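Local coordinates for novel protein similar to vertebrate potassium voltage-gated channel, subfamily H (Eag-related) family (Danio rerio, PDB 3UKT) that probably forms the cytoplasmic C-linker and cyclic nucleotide-binding homology region of a pore-forming subunit of a voltage-gated delayed-rectifier potassium channel, at residues I110-A115 against T158-K163; S12-R17 against T44-N49; C103-F108 against L165-L170. One frame throughout, in Å; residues are numbered along the deposited sequence.

Contact 1: I110-A115 against T158-K163; sequences IRQGDA and TNANVK
Thr158 drives its hydroxyl into the turn that follows Ile110, and the tight part of the contact is built round it. With chi1 at 48°, OG1 faces the turn, donating to Asp114 O at 2.9 Å while lying 3.0 Å from Arg111 O. Asp114 O also takes the backbone N-H of Thr158 at 2.7 Å, so one carbonyl is gripped twice by the same residue. Gly113 N gives its proton to Thr158 O (2.7 Å), with a bent N-H...O angle of 141°. Next to the hydroxyl, Ile110 CG2 packs against Thr158 CG2, and Ile110 pairs with Val162 as an antiparallel hydrogen-bonded pair; the two apolar side chains meet on the same face of the sheet, Ile110 CD1 to Val162 CG2. Asn161 OD1 accepts from Gln112 N at 2.8 Å; the bond is straight (167°), but the donor stands above the carbonyl plane. Its ND2 is held by Leu130 O of the neighbouring strand 127-131. The solvent side is looser: exposed Gln112 stretches its chain over the backbone of Ala160, touching by van der Waals contact, Gln112 CG to Ala160 CA 3.7 Å. Gly113 has the positive phi of a type II turn's third position. This turn after strand 108-110, clasped by the 158-160 loop that leads into strand 161-164 and by Asn161 at the strand's start, belongs to the beta roll of the cyclic nucleotide-binding fold.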
ATOM      1  N   ILE A 110     -16.978  -0.950   6.491  1.00 34.89           N
ATOM      2  CA  ILE A 110     -16.692   0.459   6.663  1.00 39.67           C
ATOM      3  C   ILE A 110     -17.160   0.937   8.035  1.00 46.14           C
ATOM      4  O   ILE A 110     -18.255   0.596   8.470  1.00 46.68           O
ATOM      5  CB  ILE A 110     -17.453   1.282   5.625  1.00 44.48           C
ATOM      6  CG1 ILE A 110     -16.783   1.168   4.257  1.00 41.95           C
ATOM      7  CG2 ILE A 110     -17.552   2.743   6.066  1.00 43.27           C
ATOM      8  CD1 ILE A 110     -17.763   1.305   3.079  1.00 34.00           C
ATOM      9  N   ARG A 111     -16.339   1.730   8.713  1.00 44.64           N
ATOM     10  CA  ARG A 111     -16.760   2.320   9.974  1.00 52.65           C
ATOM     11  C   ARG A 111     -17.156   3.768   9.773  1.00 54.94           C
ATOM     12  O   ARG A 111     -16.458   4.521   9.095  1.00 56.84           O
ATOM     13  CB  ARG A 111     -15.679   2.189  11.051  1.00 51.87           C
ATOM     14  CG  ARG A 111     -15.508   0.763  11.558  1.00 48.68           C
ATOM     15  CD  ARG A 111     -14.608   0.693  12.785  1.00 50.10           C
ATOM     16  NE  ARG A 111     -14.172  -0.677  13.061  1.00 48.07           N
ATOM     17  CZ  ARG A 111     -14.740  -1.463  13.966  1.00 47.16           C
ATOM     18  NH1 ARG A 111     -15.756  -0.999  14.685  1.00 51.36           N
ATOM     19  NH2 ARG A 111     -14.288  -2.699  14.161  1.00 41.86           N
ATOM     20  N   GLN A 112     -18.285   4.145  10.364  1.00 56.24           N
ATOM     21  CA  GLN A 112     -18.863   5.473  10.165  1.00 58.50           C
ATOM     22  C   GLN A 112     -17.889   6.586  10.501  1.00 58.67           C
ATOM     23  O   GLN A 112     -17.229   6.557  11.543  1.00 61.35           O
ATOM     24  CB  GLN A 112     -20.157   5.635  10.975  1.00 58.39           C
ATOM     25  CG  GLN A 112     -20.875   6.964  10.751  1.00 62.64           C
ATOM     26  CD  GLN A 112     -22.232   7.016  11.446  1.00 64.55           C
ATOM     27  OE1 GLN A 112     -22.940   6.011  11.521  1.00 63.75           O
ATOM     28  NE2 GLN A 112     -22.591   8.184  11.969  1.00 55.31           N
ATOM     29  N   GLY A 113     -17.795   7.561   9.599  1.00 50.06           N
ATOM     30  CA  GLY A 113     -16.983   8.740   9.829  1.00 55.98           C
ATOM     31  C   GLY A 113     -15.554   8.571   9.365  1.00 57.37           C
ATOM     32  O   GLY A 113     -14.749   9.486   9.491  1.00 62.31           O
ATOM     33  N   ASP A 114     -15.237   7.393   8.839  1.00 62.98           N
ATOM     34  CA  ASP A 114     -13.903   7.134   8.318  1.00 61.26           C
ATOM     35  C   ASP A 114     -13.818   7.618   6.886  1.00 59.71           C
ATOM     36  O   ASP A 114     -14.837   7.757   6.212  1.00 53.37           O
ATOM     37  CB  ASP A 114     -13.552   5.645   8.380  1.00 53.33           C
ATOM     38  CG  ASP A 114     -13.123   5.199   9.772  1.00 62.33           C
ATOM     39  OD1 ASP A 114     -12.986   6.062  10.674  1.00 70.06           O
ATOM     40  OD2 ASP A 114     -12.909   3.978   9.960  1.00 56.67           O
ATOM     41  N   ALA A 115     -12.597   7.880   6.432  1.00 54.45           N
ATOM     42  CA  ALA A 115     -12.374   8.230   5.039  1.00 56.51           C
ATOM     43  C   ALA A 115     -12.620   7.005   4.154  1.00 46.86           C
ATOM     44  O   ALA A 115     -12.053   5.940   4.387  1.00 42.93           O
ATOM     45  CB  ALA A 115     -10.964   8.754   4.846  1.00 54.22           C
ATOM     46  N   THR A 158     -17.287   8.742   5.524  1.00 56.15           N
ATOM     47  CA  THR A 158     -18.437   7.868   5.374  1.00 56.71           C
ATOM     48  C   THR A 158     -19.517   8.226   6.372  1.00 60.46           C
ATOM     49  O   THR A 158     -19.239   8.498   7.537  1.00 60.98           O
ATOM     50  CB  THR A 158     -18.065   6.392   5.540  1.00 50.62           C
ATOM     51  OG1 THR A 158     -17.270   6.230   6.721  1.00 51.62           O
ATOM     52  CG2 THR A 158     -17.284   5.912   4.322  1.00 49.31           C
ATOM     53  N   ASN A 159     -20.755   8.206   5.907  1.00 57.42           N
ATOM     54  CA  ASN A 159     -21.873   8.586   6.741  1.00 56.06           C
ATOM     55  C   ASN A 159     -22.536   7.420   7.474  1.00 56.36           C
ATOM     56  O   ASN A 159     -23.534   7.609   8.160  1.00 60.68           O
ATOM     57  CB  ASN A 159     -22.900   9.361   5.914  1.00 55.59           C
ATOM     58  CG  ASN A 159     -23.524   8.521   4.832  1.00 59.21           C
ATOM     59  OD1 ASN A 159     -23.630   7.300   4.969  1.00 57.63           O
ATOM     60  ND2 ASN A 159     -23.943   9.160   3.749  1.00 56.54           N
ATOM     61  N   ALA A 160     -21.994   6.218   7.342  1.00 48.65           N
ATOM     62  CA  ALA A 160     -22.542   5.079   8.082  1.00 50.08           C
ATOM     63  C   ALA A 160     -21.568   3.921   8.189  1.00 51.08           C
ATOM     64  O   ALA A 160     -20.503   3.911   7.558  1.00 46.24           O
ATOM     65  CB  ALA A 160     -23.829   4.591   7.450  1.00 45.96           C
ATOM     66  N   ASN A 161     -21.958   2.941   8.996  1.00 51.56           N
ATOM     67  CA  ASN A 161     -21.263   1.669   9.081  1.00 44.42           C
ATOM     68  C   ASN A 161     -21.805   0.683   8.060  1.00 42.73           C
ATOM     69  O   ASN A 161     -22.989   0.707   7.732  1.00 47.67           O
ATOM     70  CB  ASN A 161     -21.448   1.079  10.473  1.00 47.32           C
ATOM     71  CG  ASN A 161     -20.917   1.981  11.559  1.00 52.72           C
ATOM     72  OD1 ASN A 161     -19.702   2.134  11.716  1.00 49.74           O
ATOM     73  ND2 ASN A 161     -21.824   2.595  12.317  1.00 49.74           N
ATOM     74  N   VAL A 162     -20.941  -0.191   7.560  1.00 42.74           N
ATOM     75  CA  VAL A 162     -21.377  -1.301   6.726  1.00 40.14           C
ATOM     76  C   VAL A 162     -20.709  -2.539   7.271  1.00 43.67           C
ATOM     77  O   VAL A 162     -19.474  -2.576   7.399  1.00 39.09           O
ATOM     78  CB  VAL A 162     -20.965  -1.126   5.275  1.00 40.92           C
ATOM     79  CG1 VAL A 162     -21.495  -2.286   4.462  1.00 36.67           C
ATOM     80  CG2 VAL A 162     -21.489   0.203   4.742  1.00 38.05           C
ATOM     81  N   LYS A 163     -21.529  -3.527   7.620  1.00 36.25           N
ATOM     82  CA  LYS A 163     -21.073  -4.752   8.269  1.00 39.46           C
ATOM     83  C   LYS A 163     -21.624  -5.944   7.547  1.00 38.51           C
ATOM     84  O   LYS A 163     -22.766  -5.928   7.118  1.00 44.16           O
ATOM     85  CB  LYS A 163     -21.611  -4.846   9.689  1.00 44.79           C
ATOM     86  CG  LYS A 163     -21.396  -3.641  10.548  1.00 43.43           C
ATOM     87  CD  LYS A 163     -22.057  -3.839  11.908  1.00 46.57           C
ATOM     88  CE  LYS A 163     -21.644  -5.143  12.556  1.00 46.80           C
ATOM     89  NZ  LYS A 163     -22.150  -5.224  13.960  1.00 51.97           N
TER

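Contact 2: S12-R17 against T44-N49; sequences SLYHTR and TTWSVN
Trp46 is the bump of this contact: its indole fills a groove on the first turn of helix 13-27, walled by Leu13, Tyr14 and Arg17. CG lies anti to the backbone N (chi1 173°), which swings the ring out against the helix. Over one face comes Tyr14, whose CA sits 4.0 Å from the centroid of the six-membered ring in a CH-pi contact. The phenol continues along the same face, turning its edge down on the five-membered ring, with planes at 63° and CD1 of Tyr14 3.7 Å from CD1 of Trp46. Leu13 closes the groove at the indole edge, Leu13 CB to Trp46 CZ2 3.9 Å. By the far end of the six-membered ring the bent chain of Arg17 crosses at about a right angle and lays its CG 3.7 Å from Trp46 CH2, CB beside it, so the aliphatic part of the arginine does the packing. The backbone N of Val48 lies over the indole face opposite Tyr14. A second, smaller fit lies alongside: CD1 of Leu13 reaches CG1 of Val48 at 3.7 Å. The one polar atom of the indole, NE1, bonds to Glu107, and Ser12 caps the helix by accepting from His15 N. Apolar packing thus joins the start of one helix to the segment leaving the next, an antiparallel helical pair consistent with the C-linker that precedes the cyclic nucleotide-binding homology domain in KCNH channels.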
ATOM      1  N   SER A  12      -8.988 -13.513   2.648  1.00 42.74           N
ATOM      2  CA  SER A  12      -9.557 -12.593   3.611  1.00 41.33           C
ATOM      3  C   SER A  12      -8.523 -11.566   4.062  1.00 37.19           C
ATOM      4  O   SER A  12      -7.482 -11.927   4.599  1.00 31.76           O
ATOM      5  CB  SER A  12     -10.094 -13.374   4.804  1.00 36.16           C
ATOM      6  OG  SER A  12     -10.139 -12.555   5.960  1.00 38.59           O
ATOM      7  N   LEU A  13      -8.804 -10.286   3.845  1.00 37.10           N
ATOM      8  CA  LEU A  13      -7.908  -9.239   4.339  1.00 38.74           C
ATOM      9  C   LEU A  13      -7.704  -9.351   5.833  1.00 40.23           C
ATOM     10  O   LEU A  13      -6.593  -9.165   6.329  1.00 39.58           O
ATOM     11  CB  LEU A  13      -8.464  -7.851   4.036  1.00 37.49           C
ATOM     12  CG  LEU A  13      -8.108  -7.229   2.693  1.00 44.02           C
ATOM     13  CD1 LEU A  13      -9.086  -6.103   2.378  1.00 41.84           C
ATOM     14  CD2 LEU A  13      -6.658  -6.736   2.705  1.00 44.22           C
ATOM     15  N   TYR A  14      -8.788  -9.635   6.555  1.00 37.24           N
ATOM     16  CA  TYR A  14      -8.711  -9.712   7.998  1.00 36.98           C
ATOM     17  C   TYR A  14      -7.664 -10.731   8.431  1.00 34.12           C
ATOM     18  O   TYR A  14      -6.847 -10.465   9.296  1.00 36.59           O
ATOM     19  CB  TYR A  14     -10.082 -10.027   8.591  1.00 42.82           C
ATOM     20  CG  TYR A  14     -10.052 -10.327  10.071  1.00 46.68           C
ATOM     21  CD1 TYR A  14      -9.869  -9.310  11.012  1.00 47.25           C
ATOM     22  CD2 TYR A  14     -10.219 -11.628  10.531  1.00 45.88           C
ATOM     23  CE1 TYR A  14      -9.845  -9.584  12.375  1.00 49.89           C
ATOM     24  CE2 TYR A  14     -10.193 -11.918  11.893  1.00 52.95           C
ATOM     25  CZ  TYR A  14     -10.006 -10.895  12.811  1.00 56.40           C
ATOM     26  OH  TYR A  14      -9.983 -11.199  14.160  1.00 61.08           O
ATOM     27  N   HIS A  15      -7.658 -11.898   7.825  1.00 34.56           N
ATOM     28  CA  HIS A  15      -6.694 -12.902   8.253  1.00 37.77           C
ATOM     29  C   HIS A  15      -5.289 -12.571   7.768  1.00 36.01           C
ATOM     30  O   HIS A  15      -4.321 -12.779   8.486  1.00 36.40           O
ATOM     31  CB  HIS A  15      -7.156 -14.315   7.856  1.00 37.98           C
ATOM     32  CG  HIS A  15      -8.445 -14.702   8.512  1.00 45.40           C
ATOM     33  ND1 HIS A  15      -8.488 -15.355   9.728  1.00 45.99           N
ATOM     34  CD2 HIS A  15      -9.729 -14.449   8.174  1.00 45.16           C
ATOM     35  CE1 HIS A  15      -9.749 -15.524  10.085  1.00 46.17           C
ATOM     36  NE2 HIS A  15     -10.524 -14.985   9.165  1.00 47.66           N
ATOM     37  N   THR A  16      -5.183 -12.030   6.563  1.00 35.67           N
ATOM     38  CA  THR A  16      -3.896 -11.572   6.043  1.00 37.58           C
ATOM     39  C   THR A  16      -3.283 -10.484   6.917  1.00 36.84           C
ATOM     40  O   THR A  16      -2.119 -10.563   7.311  1.00 35.53           O
ATOM     41  CB  THR A  16      -4.012 -11.071   4.588  1.00 37.86           C
ATOM     42  OG1 THR A  16      -4.503 -12.135   3.760  1.00 39.38           O
ATOM     43  CG2 THR A  16      -2.635 -10.628   4.060  1.00 31.73           C
ATOM     44  N   ARG A  17      -4.056  -9.462   7.237  1.00 39.47           N
ATOM     45  CA  ARG A  17      -3.509  -8.413   8.076  1.00 42.67           C
ATOM     46  C   ARG A  17      -3.146  -8.954   9.467  1.00 46.43           C
ATOM     47  O   ARG A  17      -2.216  -8.466  10.107  1.00 45.24           O
ATOM     48  CB  ARG A  17      -4.479  -7.241   8.158  1.00 42.55           C
ATOM     49  CG  ARG A  17      -4.684  -6.579   6.813  1.00 43.37           C
ATOM     50  CD  ARG A  17      -3.454  -5.756   6.464  1.00 45.62           C
ATOM     51  NE  ARG A  17      -3.676  -4.853   5.346  1.00 43.30           N
ATOM     52  CZ  ARG A  17      -3.105  -5.015   4.157  1.00 48.48           C
ATOM     53  NH1 ARG A  17      -2.292  -6.047   3.967  1.00 52.28           N
ATOM     54  NH2 ARG A  17      -3.337  -4.152   3.165  1.00 43.80           N
ATOM     55  N   THR A  44     -10.550  -5.208  17.405  1.00 48.52           N
ATOM     56  CA  THR A  44     -11.502  -4.248  17.940  1.00 51.13           C
ATOM     57  C   THR A  44     -11.748  -3.099  16.977  1.00 51.02           C
ATOM     58  O   THR A  44     -12.884  -2.638  16.827  1.00 52.47           O
ATOM     59  CB  THR A  44     -10.990  -3.686  19.271  1.00 56.09           C
ATOM     60  OG1 THR A  44     -11.126  -4.690  20.282  1.00 59.29           O
ATOM     61  CG2 THR A  44     -11.771  -2.459  19.674  1.00 56.74           C
ATOM     62  N   THR A  45     -10.679  -2.649  16.325  1.00 46.21           N
ATOM     63  CA  THR A  45     -10.744  -1.515  15.420  1.00 48.36           C
ATOM     64  C   THR A  45     -10.831  -1.901  13.933  1.00 47.01           C
ATOM     65  O   THR A  45     -11.000  -1.034  13.068  1.00 46.21           O
ATOM     66  CB  THR A  45      -9.521  -0.595  15.598  1.00 50.96           C
ATOM     67  OG1 THR A  45      -8.319  -1.353  15.411  1.00 51.81           O
ATOM     68  CG2 THR A  45      -9.510   0.015  16.990  1.00 56.57           C
ATOM     69  N   TRP A  46     -10.722  -3.191  13.639  1.00 42.46           N
ATOM     70  CA  TRP A  46     -10.669  -3.653  12.255  1.00 38.97           C
ATOM     71  C   TRP A  46     -11.820  -3.148  11.396  1.00 38.76           C
ATOM     72  O   TRP A  46     -12.994  -3.175  11.789  1.00 40.86           O
ATOM     73  CB  TRP A  46     -10.592  -5.191  12.182  1.00 38.35           C
ATOM     74  CG  TRP A  46     -10.712  -5.702  10.779  1.00 39.91           C
ATOM     75  CD1 TRP A  46     -11.811  -6.277  10.201  1.00 41.51           C
ATOM     76  CD2 TRP A  46      -9.711  -5.626   9.748  1.00 39.73           C
ATOM     77  NE1 TRP A  46     -11.547  -6.580   8.876  1.00 39.73           N
ATOM     78  CE2 TRP A  46     -10.266  -6.191   8.579  1.00 38.69           C
ATOM     79  CE3 TRP A  46      -8.402  -5.138   9.700  1.00 35.21           C
ATOM     80  CZ2 TRP A  46      -9.552  -6.292   7.394  1.00 37.47           C
ATOM     81  CZ3 TRP A  46      -7.696  -5.235   8.520  1.00 37.28           C
ATOM     82  CH2 TRP A  46      -8.270  -5.805   7.379  1.00 38.61           C
ATOM     83  N   SER A  47     -11.474  -2.679  10.212  1.00 35.71           N
ATOM     84  CA  SER A  47     -12.441  -2.615   9.127  1.00 40.88           C
ATOM     85  C   SER A  47     -11.718  -2.909   7.811  1.00 40.05           C
ATOM     86  O   SER A  47     -10.556  -2.546   7.637  1.00 38.82           O
ATOM     87  CB  SER A  47     -13.173  -1.269   9.094  1.00 39.29           C
ATOM     88  OG  SER A  47     -12.298  -0.224   8.717  1.00 41.28           O
ATOM     89  N   VAL A  48     -12.398  -3.582   6.893  1.00 40.81           N
ATOM     90  CA  VAL A  48     -11.812  -3.874   5.601  1.00 37.49           C
ATOM     91  C   VAL A  48     -11.296  -2.583   4.957  1.00 39.64           C
ATOM     92  O   VAL A  48     -10.157  -2.514   4.484  1.00 32.84           O
ATOM     93  CB  VAL A  48     -12.849  -4.529   4.677  1.00 41.14           C
ATOM     94  CG1 VAL A  48     -12.320  -4.583   3.267  1.00 31.74           C
ATOM     95  CG2 VAL A  48     -13.225  -5.919   5.185  1.00 34.99           C
ATOM     96  N   ASN A  49     -12.144  -1.565   4.957  1.00 43.06           N
ATOM     97  CA  ASN A  49     -11.842  -0.280   4.346  1.00 42.92           C
ATOM     98  C   ASN A  49     -10.518   0.319   4.820  1.00 44.99           C
ATOM     99  O   ASN A  49      -9.842   1.003   4.059  1.00 40.16           O
ATOM    100  CB  ASN A  49     -12.987   0.693   4.634  1.00 46.95           C
ATOM    101  CG  ASN A  49     -12.723   2.092   4.115  1.00 47.56           C
ATOM    102  OD1 ASN A  49     -12.844   2.357   2.910  1.00 45.24           O
ATOM    103  ND2 ASN A  49     -12.392   3.010   5.027  1.00 45.98           N
TER

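Contact 3: C103-F108 against L165-L170; sequences CAPGEF and LTYCDL
Cys103 and Cys168 face each other as an antiparallel hydrogen-bonded pair, with N-H...O bonds of 2.7 Å from Cys103 N to Cys168 O and 2.6 Å from Cys168 N to Cys103 O. Cys103 O is also approached by CA of Tyr167, a CA-H...O contact. Both cysteine side chains lie on one face of the sheet and meet through their CB atoms at 3.8 Å; the sulfur of Cys103 is directed to Leu170 CD1, modelled too close for its exact spacing to be trusted. Beyond the pair the chains stay close, but side chains replace backbone bonds between them. Pro105 sets its CD squarely over the centre of the Tyr167 ring, 3.4 Å from the centroid and 5° off the ring normal, a CH-pi contact. Tyr167 has CG anti to its carbonyl carbon (chi1 -75°), which brings the ring back over the proline, and CB of Ala104 adds to the packing at Tyr167 CE1. Pro105 also presses CB against Leu165 O at 3.1 Å. The turn is braced from within: Glu107 N bonds to Ala104 O, while its carboxylate OE1 accepts from Ala104 N in a nearly straight bond (167°), the donor standing above the carboxylate plane. Gly106 has the positive phi that suits a type II turn. Such a turn, carrying the chain between strands 99-103 and 108-110 of the two sheets, forms part of the beta roll of a cyclic nucleotide-binding domain.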
ATOM      1  N   CYS A 103     -15.640 -11.522   3.802  1.00 47.84           N
ATOM      2  CA  CYS A 103     -16.037 -10.936   5.065  1.00 50.08           C
ATOM      3  C   CYS A 103     -16.880 -11.919   5.828  1.00 51.30           C
ATOM      4  O   CYS A 103     -17.728 -12.596   5.262  1.00 55.52           O
ATOM      5  CB  CYS A 103     -16.879  -9.696   4.840  1.00 53.20           C
ATOM      6  SG  CYS A 103     -15.894  -8.297   4.481  1.00 72.77           S
ATOM      7  N   ALA A 104     -16.647 -11.970   7.128  1.00 43.47           N
ATOM      8  CA  ALA A 104     -17.338 -12.894   8.012  1.00 42.05           C
ATOM      9  C   ALA A 104     -18.479 -12.113   8.648  1.00 42.73           C
ATOM     10  O   ALA A 104     -18.411 -10.876   8.727  1.00 40.50           O
ATOM     11  CB  ALA A 104     -16.362 -13.399   9.068  1.00 37.17           C
ATOM     12  N   PRO A 105     -19.549 -12.814   9.074  1.00 40.05           N
ATOM     13  CA  PRO A 105     -20.694 -12.109   9.652  1.00 42.44           C
ATOM     14  C   PRO A 105     -20.207 -11.284  10.819  1.00 39.57           C
ATOM     15  O   PRO A 105     -19.384 -11.771  11.603  1.00 41.93           O
ATOM     16  CB  PRO A 105     -21.596 -13.245  10.152  1.00 43.66           C
ATOM     17  CG  PRO A 105     -21.237 -14.416   9.299  1.00 46.41           C
ATOM     18  CD  PRO A 105     -19.769 -14.272   8.999  1.00 45.90           C
ATOM     19  N   GLY A 106     -20.696 -10.052  10.935  1.00 34.04           N
ATOM     20  CA  GLY A 106     -20.246  -9.170  11.996  1.00 32.17           C
ATOM     21  C   GLY A 106     -19.003  -8.354  11.677  1.00 36.61           C
ATOM     22  O   GLY A 106     -18.712  -7.361  12.348  1.00 36.40           O
ATOM     23  N   GLU A 107     -18.260  -8.739  10.652  1.00 42.08           N
ATOM     24  CA  GLU A 107     -17.063  -7.976  10.293  1.00 41.40           C
ATOM     25  C   GLU A 107     -17.412  -6.598   9.668  1.00 36.60           C
ATOM     26  O   GLU A 107     -18.300  -6.501   8.819  1.00 37.69           O
ATOM     27  CB  GLU A 107     -16.185  -8.802   9.347  1.00 41.84           C
ATOM     28  CG  GLU A 107     -14.879  -8.143   9.012  1.00 41.02           C
ATOM     29  CD  GLU A 107     -14.035  -8.968   8.074  1.00 39.31           C
ATOM     30  OE1 GLU A 107     -14.218 -10.215   8.007  1.00 40.58           O
ATOM     31  OE2 GLU A 107     -13.190  -8.352   7.393  1.00 35.37           O
ATOM     32  N   PHE A 108     -16.733  -5.534  10.098  1.00 29.41           N
ATOM     33  CA  PHE A 108     -16.967  -4.197   9.517  1.00 36.84           C
ATOM     34  C   PHE A 108     -16.303  -3.982   8.159  1.00 36.37           C
ATOM     35  O   PHE A 108     -15.073  -4.080   8.032  1.00 31.67           O
ATOM     36  CB  PHE A 108     -16.473  -3.101  10.460  1.00 38.90           C
ATOM     37  CG  PHE A 108     -17.404  -2.822  11.608  1.00 43.59           C
ATOM     38  CD1 PHE A 108     -18.275  -1.744  11.567  1.00 45.02           C
ATOM     39  CD2 PHE A 108     -17.402  -3.633  12.739  1.00 43.30           C
ATOM     40  CE1 PHE A 108     -19.135  -1.477  12.634  1.00 51.12           C
ATOM     41  CE2 PHE A 108     -18.257  -3.373  13.809  1.00 48.76           C
ATOM     42  CZ  PHE A 108     -19.128  -2.294  13.755  1.00 42.60           C
ATOM     43  N   LEU A 165     -23.494  -9.263   7.121  1.00 42.96           N
ATOM     44  CA  LEU A 165     -24.518 -10.013   7.836  1.00 49.19           C
ATOM     45  C   LEU A 165     -24.198 -11.497   7.787  1.00 47.76           C
ATOM     46  O   LEU A 165     -24.185 -12.181   8.814  1.00 52.26           O
ATOM     47  CB  LEU A 165     -25.883  -9.780   7.216  1.00 46.09           C
ATOM     48  CG  LEU A 165     -26.529  -8.458   7.576  1.00 49.59           C
ATOM     49  CD1 LEU A 165     -27.769  -8.250   6.715  1.00 52.95           C
ATOM     50  CD2 LEU A 165     -26.871  -8.449   9.053  1.00 49.34           C
ATOM     51  N   THR A 166     -23.946 -11.982   6.580  1.00 41.97           N
ATOM     52  CA  THR A 166     -23.541 -13.354   6.356  1.00 46.35           C
ATOM     53  C   THR A 166     -22.102 -13.354   5.841  1.00 48.00           C
ATOM     54  O   THR A 166     -21.474 -12.298   5.768  1.00 50.78           O
ATOM     55  CB  THR A 166     -24.455 -13.981   5.320  1.00 49.68           C
ATOM     56  OG1 THR A 166     -24.471 -13.143   4.163  1.00 48.12           O
ATOM     57  CG2 THR A 166     -25.875 -14.058   5.854  1.00 50.77           C
ATOM     58  N   TYR A 167     -21.564 -14.518   5.494  1.00 41.65           N
ATOM     59  CA  TYR A 167     -20.238 -14.559   4.878  1.00 43.83           C
ATOM     60  C   TYR A 167     -20.330 -13.803   3.565  1.00 39.02           C
ATOM     61  O   TYR A 167     -21.312 -13.936   2.849  1.00 44.32           O
ATOM     62  CB  TYR A 167     -19.738 -16.002   4.712  1.00 43.43           C
ATOM     63  CG  TYR A 167     -19.293 -16.574   6.039  1.00 42.00           C
ATOM     64  CD1 TYR A 167     -18.005 -16.371   6.494  1.00 39.29           C
ATOM     65  CD2 TYR A 167     -20.184 -17.262   6.865  1.00 44.94           C
ATOM     66  CE1 TYR A 167     -17.599 -16.852   7.723  1.00 45.65           C
ATOM     67  CE2 TYR A 167     -19.793 -17.744   8.092  1.00 44.43           C
ATOM     68  CZ  TYR A 167     -18.500 -17.536   8.519  1.00 50.99           C
ATOM     69  OH  TYR A 167     -18.088 -18.015   9.740  1.00 52.72           O
ATOM     70  N   CYS A 168     -19.358 -12.952   3.279  1.00 39.35           N
ATOM     71  CA  CYS A 168     -19.450 -12.116   2.083  1.00 41.20           C
ATOM     72  C   CYS A 168     -18.206 -12.230   1.247  1.00 34.36           C
ATOM     73  O   CYS A 168     -17.110 -12.429   1.775  1.00 36.73           O
ATOM     74  CB  CYS A 168     -19.626 -10.646   2.458  1.00 40.01           C
ATOM     75  SG  CYS A 168     -21.281 -10.165   2.870  1.00 45.81           S
ATOM     76  N   ASP A 169     -18.371 -12.081  -0.056  1.00 47.25           N
ATOM     77  CA  ASP A 169     -17.239 -11.911  -0.952  1.00 46.01           C
ATOM     78  C   ASP A 169     -17.390 -10.563  -1.668  1.00 45.78           C
ATOM     79  O   ASP A 169     -18.435 -10.265  -2.256  1.00 44.08           O
ATOM     80  CB  ASP A 169     -17.147 -13.066  -1.944  1.00 47.33           C
ATOM     81  CG  ASP A 169     -15.799 -13.116  -2.649  1.00 58.72           C
ATOM     82  OD1 ASP A 169     -14.780 -12.641  -2.076  1.00 55.88           O
ATOM     83  OD2 ASP A 169     -15.752 -13.626  -3.789  1.00 64.86           O
ATOM     84  N   LEU A 170     -16.351  -9.739  -1.579  1.00 33.01           N
ATOM     85  CA  LEU A 170     -16.399  -8.375  -2.091  1.00 38.50           C
ATOM     86  C   LEU A 170     -15.305  -8.176  -3.096  1.00 35.07           C
ATOM     87  O   LEU A 170     -14.225  -8.779  -2.973  1.00 27.88           O
ATOM     88  CB  LEU A 170     -16.154  -7.378  -0.967  1.00 36.76           C
ATOM     89  CG  LEU A 170     -17.064  -7.547   0.251  1.00 46.81           C
ATOM     90  CD1 LEU A 170     -16.333  -7.121   1.502  1.00 52.01           C
ATOM     91  CD2 LEU A 170     -18.332  -6.756   0.075  1.00 48.65           C
TER

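Overall arrangement
From the N terminus, contact 2 comes first: it closes the helical hairpin of 13-27 and 32-45 and brings the outgoing segment 44-49 alongside the beta roll. The chain then runs through further helices before contact 3 opens at 103-108. Contact 1 opens next, at 110-115, and closes at 158-163 before contact 3 closes at 165-170, so contact 3 encloses contact 1. Together they tie consecutive strands 161-164 and 168-174 to 108-110 and 99-103, one pair in each sheet. Segment 44-49 joins the helices to both: Trp46 O receives Arg111 NH2 of contact 1, and Val48 N bonds to Phe108 O of contact 3.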